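Local coordinates for conserved Archaeal protein (Sulfolobus acidocaldarius, PDB 4OPG) that reduces the double bonds of geranylgeranyl chains with an FAD cofactor, making the saturated phytanyl lipids of archaeal membranes, at residues L60-P65 and P100-R105; L70-N75 and E198-L203. The protein carries 1 engineered substitution. All blocks are in the same frame, centred on the assembly; numbering follows the deposited sequence.

Contact 1: L60-P65 and P100-R105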
loop_
_atom_site.group_PDB
_atom_site.type_symbol
_atom_site.label_atom_id
_atom_site.label_comp_id
_atom_site.label_asym_id
_atom_site.label_seq_id
_atom_site.Cartn_x
_atom_site.Cartn_y
_atom_site.Cartn_z
ATOM N N LEU A 60 16.115 0.647 0.914
ATOM C CA LEU A 60 15.991 -0.305 2.011
ATOM C C LEU A 60 17.067 -1.385 1.981
ATOM O O LEU A 60 17.110 -2.251 2.854
ATOM C CB LEU A 60 14.607 -0.953 1.979
ATOM C CG LEU A 60 13.430 0.023 1.986
ATOM C CD1 LEU A 60 12.129 -0.711 1.718
ATOM C CD2 LEU A 60 13.363 0.776 3.308
ATOM N N GLY A 61 17.935 -1.330 0.975
ATOM C CA GLY A 61 18.956 -2.348 0.805
ATOM C C GLY A 61 18.329 -3.681 0.446
ATOM O O GLY A 61 18.817 -4.742 0.840
ATOM N N MET A 62 17.234 -3.617 -0.302
ATOM C CA MET A 62 16.513 -4.811 -0.721
ATOM C C MET A 62 17.100 -5.349 -2.022
ATOM O O MET A 62 17.362 -4.582 -2.948
ATOM C CB MET A 62 15.024 -4.500 -0.891
ATOM C CG MET A 62 14.094 -5.604 -0.426
ATOM S SD MET A 62 14.152 -5.842 1.360
ATOM C CE MET A 62 13.100 -7.279 1.534
ATOM N N PRO A 63 17.310 -6.672 -2.097
ATOM C CA PRO A 63 17.903 -7.290 -3.288
ATOM C C PRO A 63 17.070 -7.054 -4.546
ATOM O O PRO A 63 15.856 -7.262 -4.527
ATOM C CB PRO A 63 17.940 -8.781 -2.930
ATOM C CG PRO A 63 16.895 -8.946 -1.876
ATOM C CD PRO A 63 16.935 -7.676 -1.086
ATOM N N TYR A 64 17.723 -6.610 -5.617
ATOM C CA TYR A 64 17.052 -6.387 -6.893
ATOM C C TYR A 64 16.413 -7.666 -7.418
ATOM O O TYR A 64 16.995 -8.747 -7.312
ATOM C CB TYR A 64 18.032 -5.848 -7.938
ATOM C CG TYR A 64 18.197 -4.345 -7.943
ATOM C CD1 TYR A 64 17.630 -3.554 -6.952
ATOM C CD2 TYR A 64 18.912 -3.716 -8.953
ATOM C CE1 TYR A 64 17.782 -2.178 -6.963
ATOM C CE2 TYR A 64 19.067 -2.346 -8.974
ATOM C CZ TYR A 64 18.502 -1.580 -7.979
ATOM O OH TYR A 64 18.664 -0.214 -8.008
ATOM N N PRO A 65 15.207 -7.546 -7.983
ATOM C CA PRO A 65 14.577 -8.680 -8.662
ATOM C C PRO A 65 15.335 -9.041 -9.935
ATOM O O PRO A 65 15.472 -8.206 -10.827
ATOM C CB PRO A 65 13.172 -8.164 -8.980
ATOM C CG PRO A 65 13.315 -6.676 -9.012
ATOM C CD PRO A 65 14.347 -6.350 -7.978
ATOM N N PRO A 100 5.163 -13.586 -6.833
ATOM C CA PRO A 100 5.417 -14.751 -5.977
ATOM C C PRO A 100 6.874 -15.215 -6.006
ATOM O O PRO A 100 7.406 -15.602 -4.967
ATOM C CB PRO A 100 4.496 -15.826 -6.564
ATOM C CG PRO A 100 3.427 -15.066 -7.264
ATOM C CD PRO A 100 4.118 -13.870 -7.834
ATOM N N LEU A 101 7.510 -15.162 -7.173
ATOM C CA LEU A 101 8.893 -15.610 -7.306
ATOM C C LEU A 101 9.853 -14.760 -6.481
ATOM O O LEU A 101 10.723 -15.290 -5.790
ATOM C CB LEU A 101 9.324 -15.606 -8.775
ATOM C CG LEU A 101 8.893 -16.822 -9.597
ATOM C CD1 LEU A 101 9.531 -16.787 -10.976
ATOM C CD2 LEU A 101 9.248 -18.112 -8.870
ATOM N N TYR A 102 9.696 -13.442 -6.551
ATOM C CA TYR A 102 10.542 -12.551 -5.766
ATOM C C TYR A 102 10.225 -12.663 -4.277
ATOM O O TYR A 102 11.128 -12.660 -3.441
ATOM C CB TYR A 102 10.386 -11.100 -6.224
ATOM C CG TYR A 102 11.194 -10.131 -5.390
ATOM C CD1 TYR A 102 12.553 -9.951 -5.621
ATOM C CD2 TYR A 102 10.602 -9.406 -4.364
ATOM C CE1 TYR A 102 13.297 -9.074 -4.856
ATOM C CE2 TYR A 102 11.339 -8.526 -3.593
ATOM C CZ TYR A 102 12.684 -8.364 -3.842
ATOM O OH TYR A 102 13.418 -7.489 -3.076
ATOM N N ASN A 103 8.938 -12.748 -3.955
ATOM C CA ASN A 103 8.490 -12.884 -2.574
ATOM C C ASN A 103 9.122 -14.105 -1.914
ATOM O O ASN A 103 9.596 -14.038 -0.780
ATOM C CB ASN A 103 6.963 -12.985 -2.518
ATOM C CG ASN A 103 6.386 -12.521 -1.192
ATOM O OD1 ASN A 103 5.387 -11.799 -1.161
ATOM N ND2 ASN A 103 7.001 -12.938 -0.091
ATOM N N GLN A 104 9.134 -15.214 -2.645
ATOM C CA GLN A 104 9.638 -16.476 -2.120
ATOM C C GLN A 104 11.159 -16.493 -1.991
ATOM O O GLN A 104 11.700 -17.211 -1.151
ATOM C CB GLN A 104 9.169 -17.633 -3.002
ATOM C CG GLN A 104 7.680 -17.915 -2.880
ATOM C CD GLN A 104 7.119 -18.649 -4.080
ATOM O OE1 GLN A 104 7.832 -19.383 -4.765
ATOM N NE2 GLN A 104 5.833 -18.449 -4.345
ATOM N N ARG A 105 11.850 -15.708 -2.815
ATOM C CA ARG A 105 13.303 -15.618 -2.698
ATOM C C ARG A 105 13.691 -14.850 -1.442
ATOM O O ARG A 105 14.619 -15.237 -0.733
ATOM C CB ARG A 105 13.926 -14.955 -3.928
ATOM C CG ARG A 105 15.438 -14.795 -3.803
ATOM C CD ARG A 105 16.106 -14.476 -5.128
ATOM N NE ARG A 105 15.829 -13.118 -5.586
ATOM C CZ ARG A 105 16.632 -12.080 -5.373
ATOM N NH1 ARG A 105 16.302 -10.879 -5.829
ATOM N NH2 ARG A 105 17.766 -12.242 -4.706
#
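The Tyr102 ring reaches from helix 99-112 into the bend of the loop 60-65 and meets it with its CD1-CE1 side and its hydroxyl. Its OH donates a hydrogen bond of 2.8 Å to Pro63 O, which lies in the plane of the ring at its edge; the donor sits in the carbonyl plane, at a C=O...O angle of 150°. CG of Tyr102 is anti to the backbone N (chi1 177°), an orientation that extends the ring away from the helix axis, where the Tyr102 and Pro63 side chains cross at about a right angle. On the loop side, Met62 brings CG to 3.3 Å from Tyr102 OH, and Pro65 CB packs 3.9 Å from Tyr102 CD1. Phe57 of helix 54-59 meets the Tyr102 ring with its plane steeply inclined.

The loop leaves helix 54-59 through a Schellman motif, with Gly61 at positive phi, and runs extended through Met62-Pro65 towards strand 70-80, and the carbonyls of Pro63 and Tyr64 face side chains of helix 99-112. One turn along from Tyr102, Arg105 lies alongside. A bend at chi3 (72°) turns its guanidinium over to the loop, where NH1 comes to 2.7 Å from Tyr64 O, near the guanidinium plane, and NH2 to 3.9 Å from Pro63 CB. Salt bridges from NE to Glu69 and from NH2 to Glu109 hold the same group, probably balancing its charge and limiting its rotation. The Tyr64 side chain leaves the backbone away from helix 99-112, and its hydroxyl is hydrogen-bonded to Asp58.

Contact 2: L70-N75 and E198-L203. With GRG (geranylgeranyl diphosphate), chain C.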
loop_
_atom_site.group_PDB
_atom_site.type_symbol
_atom_site.label_atom_id
_atom_site.label_comp_id
_atom_site.label_asym_id
_atom_site.label_seq_id
_atom_site.Cartn_x
_atom_site.Cartn_y
_atom_site.Cartn_z
ATOM N N LEU A 70 12.050 -10.819 -12.456
ATOM C CA LEU A 70 11.825 -9.581 -13.190
ATOM C C LEU A 70 11.304 -9.889 -14.588
ATOM O O LEU A 70 12.050 -10.356 -15.448
ATOM C CB LEU A 70 13.112 -8.760 -13.266
ATOM C CG LEU A 70 13.053 -7.464 -14.078
ATOM C CD1 LEU A 70 11.891 -6.597 -13.626
ATOM C CD2 LEU A 70 14.367 -6.705 -13.963
ATOM N N GLU A 71 10.020 -9.628 -14.809
ATOM C CA GLU A 71 9.393 -9.950 -16.086
ATOM C C GLU A 71 9.587 -8.841 -17.114
ATOM O O GLU A 71 9.784 -9.111 -18.298
ATOM C CB GLU A 71 7.901 -10.229 -15.896
ATOM C CG GLU A 71 7.599 -11.381 -14.952
ATOM C CD GLU A 71 6.146 -11.815 -15.008
ATOM O OE1 GLU A 71 5.666 -12.152 -16.111
ATOM O OE2 GLU A 71 5.483 -11.817 -13.950
ATOM N N ASN A 72 9.531 -7.593 -16.662
ATOM C CA ASN A 72 9.666 -6.457 -17.565
ATOM C C ASN A 72 10.198 -5.212 -16.863
ATOM O O ASN A 72 9.689 -4.815 -15.817
ATOM C CB ASN A 72 8.321 -6.142 -18.223
ATOM C CG ASN A 72 8.441 -5.115 -19.332
ATOM O OD1 ASN A 72 9.432 -5.089 -20.062
ATOM N ND2 ASN A 72 7.432 -4.261 -19.461
ATOM N N LYS A 73 11.222 -4.601 -17.449
ATOM C CA LYS A 73 11.783 -3.364 -16.920
ATOM C C LYS A 73 10.905 -2.173 -17.293
ATOM O O LYS A 73 10.437 -2.068 -18.425
ATOM C CB LYS A 73 13.208 -3.155 -17.436
ATOM C CG LYS A 73 13.830 -1.831 -17.024
ATOM C CD LYS A 73 13.959 -1.724 -15.511
ATOM C CE LYS A 73 14.378 -0.325 -15.093
ATOM N NZ LYS A 73 15.605 0.120 -15.811
ATOM N N ILE A 74 10.683 -1.279 -16.335
ATOM C CA ILE A 74 9.841 -0.109 -16.561
ATOM C C ILE A 74 10.670 1.171 -16.542
ATOM O O ILE A 74 11.497 1.371 -15.654
ATOM C CB ILE A 74 8.719 -0.017 -15.506
ATOM C CG1 ILE A 74 7.869 -1.288 -15.528
ATOM C CG2 ILE A 74 7.853 1.214 -15.739
ATOM C CD1 ILE A 74 7.321 -1.628 -16.899
ATOM N N ASN A 75 10.446 2.033 -17.529
ATOM C CA ASN A 75 11.184 3.285 -17.628
ATOM C C ASN A 75 10.294 4.516 -17.490
ATOM O O ASN A 75 10.777 5.645 -17.551
ATOM C CB ASN A 75 11.944 3.347 -18.955
ATOM C CG ASN A 75 13.077 2.345 -19.021
ATOM O OD1 ASN A 75 13.769 2.106 -18.031
ATOM N ND2 ASN A 75 13.272 1.749 -20.192
ATOM N N GLU A 198 3.211 -1.716 -27.976
ATOM C CA GLU A 198 3.928 -0.487 -28.298
ATOM C C GLU A 198 4.422 0.194 -27.025
ATOM O O GLU A 198 3.643 0.419 -26.097
ATOM C CB GLU A 198 3.028 0.461 -29.092
ATOM C CG GLU A 198 3.665 1.797 -29.431
ATOM C CD GLU A 198 2.749 2.686 -30.250
ATOM O OE1 GLU A 198 1.666 2.212 -30.655
ATOM O OE2 GLU A 198 3.111 3.857 -30.489
ATOM N N ASP A 199 5.715 0.517 -26.992
ATOM C CA ASP A 199 6.359 1.092 -25.810
ATOM C C ASP A 199 6.107 0.227 -24.576
ATOM O O ASP A 199 5.543 0.691 -23.585
ATOM C CB ASP A 199 5.866 2.521 -25.559
ATOM C CG ASP A 199 6.248 3.475 -26.674
ATOM O OD1 ASP A 199 7.332 3.294 -27.270
ATOM O OD2 ASP A 199 5.464 4.407 -26.952
ATOM N N HIS A 200 6.536 -1.030 -24.644
ATOM C CA HIS A 200 6.230 -2.005 -23.601
ATOM C C HIS A 200 7.019 -1.758 -22.318
ATOM O O HIS A 200 6.812 -2.442 -21.316
ATOM C CB HIS A 200 6.498 -3.424 -24.109
ATOM C CG HIS A 200 7.951 -3.779 -24.180
ATOM N ND1 HIS A 200 8.766 -3.374 -25.214
ATOM C CD2 HIS A 200 8.732 -4.503 -23.346
ATOM C CE1 HIS A 200 9.989 -3.832 -25.013
ATOM N NE2 HIS A 200 9.995 -4.521 -23.886
ATOM N N ASP A 201 7.926 -0.787 -22.351
ATOM C CA ASP A 201 8.691 -0.422 -21.164
ATOM C C ASP A 201 7.995 0.700 -20.400
ATOM O O ASP A 201 8.523 1.219 -19.417
ATOM C CB ASP A 201 10.115 -0.009 -21.543
ATOM C CG ASP A 201 10.149 1.143 -22.531
ATOM O OD1 ASP A 201 9.221 1.252 -23.359
ATOM O OD2 ASP A 201 11.109 1.939 -22.482
ATOM N N TYR A 202 6.801 1.068 -20.858
ATOM C CA TYR A 202 6.026 2.128 -20.224
ATOM C C TYR A 202 4.686 1.621 -19.703
ATOM O O TYR A 202 3.951 0.931 -20.411
ATOM C CB TYR A 202 5.794 3.282 -21.205
ATOM C CG TYR A 202 6.927 4.283 -21.252
ATOM C CD1 TYR A 202 6.844 5.485 -20.559
ATOM C CD2 TYR A 202 8.080 4.026 -21.982
ATOM C CE1 TYR A 202 7.877 6.403 -20.594
ATOM C CE2 TYR A 202 9.119 4.939 -22.023
ATOM C CZ TYR A 202 9.011 6.125 -21.328
ATOM O OH TYR A 202 10.041 7.036 -21.367
ATOM N N LEU A 203 4.376 1.967 -18.459
ATOM C CA LEU A 203 3.078 1.655 -17.879
ATOM C C LEU A 203 2.034 2.640 -18.394
ATOM O O LEU A 203 2.356 3.784 -18.713
ATOM C CB LEU A 203 3.139 1.697 -16.351
ATOM C CG LEU A 203 4.149 0.771 -15.670
ATOM C CD1 LEU A 203 4.072 0.919 -14.158
ATOM C CD2 LEU A 203 3.920 -0.674 -16.081
HETATM C C20 GRG C . -2.498 -0.557 -9.963
HETATM C C19 GRG C . -3.541 -0.453 -7.559
HETATM C C18 GRG C . -2.394 -0.167 -8.504
HETATM C C17 GRG C . -1.275 0.430 -8.053
HETATM C C16 GRG C . -0.141 0.717 -9.012
HETATM C C14 GRG C . 1.492 3.022 -10.298
HETATM C C13 GRG C . 1.943 1.965 -9.314
HETATM C C15 GRG C . 0.981 1.420 -8.287
HETATM C C12 GRG C . 3.204 1.493 -9.342
HETATM C C11 GRG C . 4.199 2.008 -10.355
HETATM C C9 GRG C . 5.587 1.684 -9.853
HETATM C C8 GRG C . 6.582 1.832 -10.979
HETATM C C10 GRG C . 7.036 0.618 -11.761
HETATM C C7 GRG C . 7.048 3.061 -11.269
HETATM C C6 GRG C . 8.051 3.297 -12.379
HETATM C C5 GRG C . 7.813 4.641 -13.042
HETATM C C3 GRG C . 8.120 5.800 -12.114
HETATM C C4 GRG C . 7.565 7.168 -12.446
HETATM C C2 GRG C . 8.881 5.625 -11.012
HETATM C C1 GRG C . 9.188 6.767 -10.072
HETATM O O1 GRG C . 10.031 6.288 -9.053
HETATM P PA GRG C . 11.497 6.864 -9.034
HETATM O O1A GRG C . 11.893 7.176 -7.612
HETATM O O3A GRG C . 11.500 8.198 -9.881
HETATM O O2A GRG C . 12.439 5.851 -9.644
HETATM P PB GRG C . 12.801 8.972 -10.331
HETATM O O1B GRG C . 12.675 10.418 -9.916
HETATM O O2B GRG C . 14.010 8.359 -9.665
HETATM O O3B GRG C . 12.949 8.894 -11.832
#
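Ile74 and Leu203 form the tightly packed part, their side chains crossing at about a right angle with Ile74 CD1 3.6 Å from Leu203 CD2. Both line the isoprenoid pocket: Leu203 CD1 lies 3.8 Å from C10 of the geranylgeranyl diphosphate, and Ile74 CG2 4.0 Å from its C6. Just beside them, Asn75 N donates to Asp201 O at 2.8 Å, almost straight (173° at the hydrogen).

The other side is looser and more open to solvent: Asn75, His200 and Asp201 are partly exposed and meet the facing segment through polar groups. The Asn75 amide, nearly perpendicular to the Asp201 carboxylate, sends ND2 to the anti lone pair of OD2, a longer bond of 3.2 Å. A chi1 of -171° swings the Asn72 amide out from the strand, and ND2 reaches His200 O at 2.7 Å and also binds Pro221 O on strand 217-221; Asn72 OD1 meets the edge of the His200 ring at CD2. Replacing Asn72 with an alanine is likely to leave both His200 O and Pro221 O without this donor and the imidazole edge without its amide neighbour.

Strand 70-80 lies between strand 87-97, where Glu71 and Asn72 form a classic bulge opposite Glu96, and the parallel strand 202-206.

The first segments of the two contacts follow one another along the chain: the loop of contact 1 runs on into strand 70-80 of contact 2, and Pro65 O packs 3.4 Å from Leu70 CB, although the contact centres are 18 Å apart. Their partners interleave along the sequence, helix 99-112 falling between the two segments of contact 2. Contact 1 lies on the cofactor side: the Tyr102 side chain is about 4 Å from that of the FAD-binding Phe16 and about 10 Å from the bound dihydroflavin. Contact 2 forms pocket wall: the Leu203 side chain is about 7 Å from the dihydroflavin and about 7 Å from a second geranylgeranyl diphosphate.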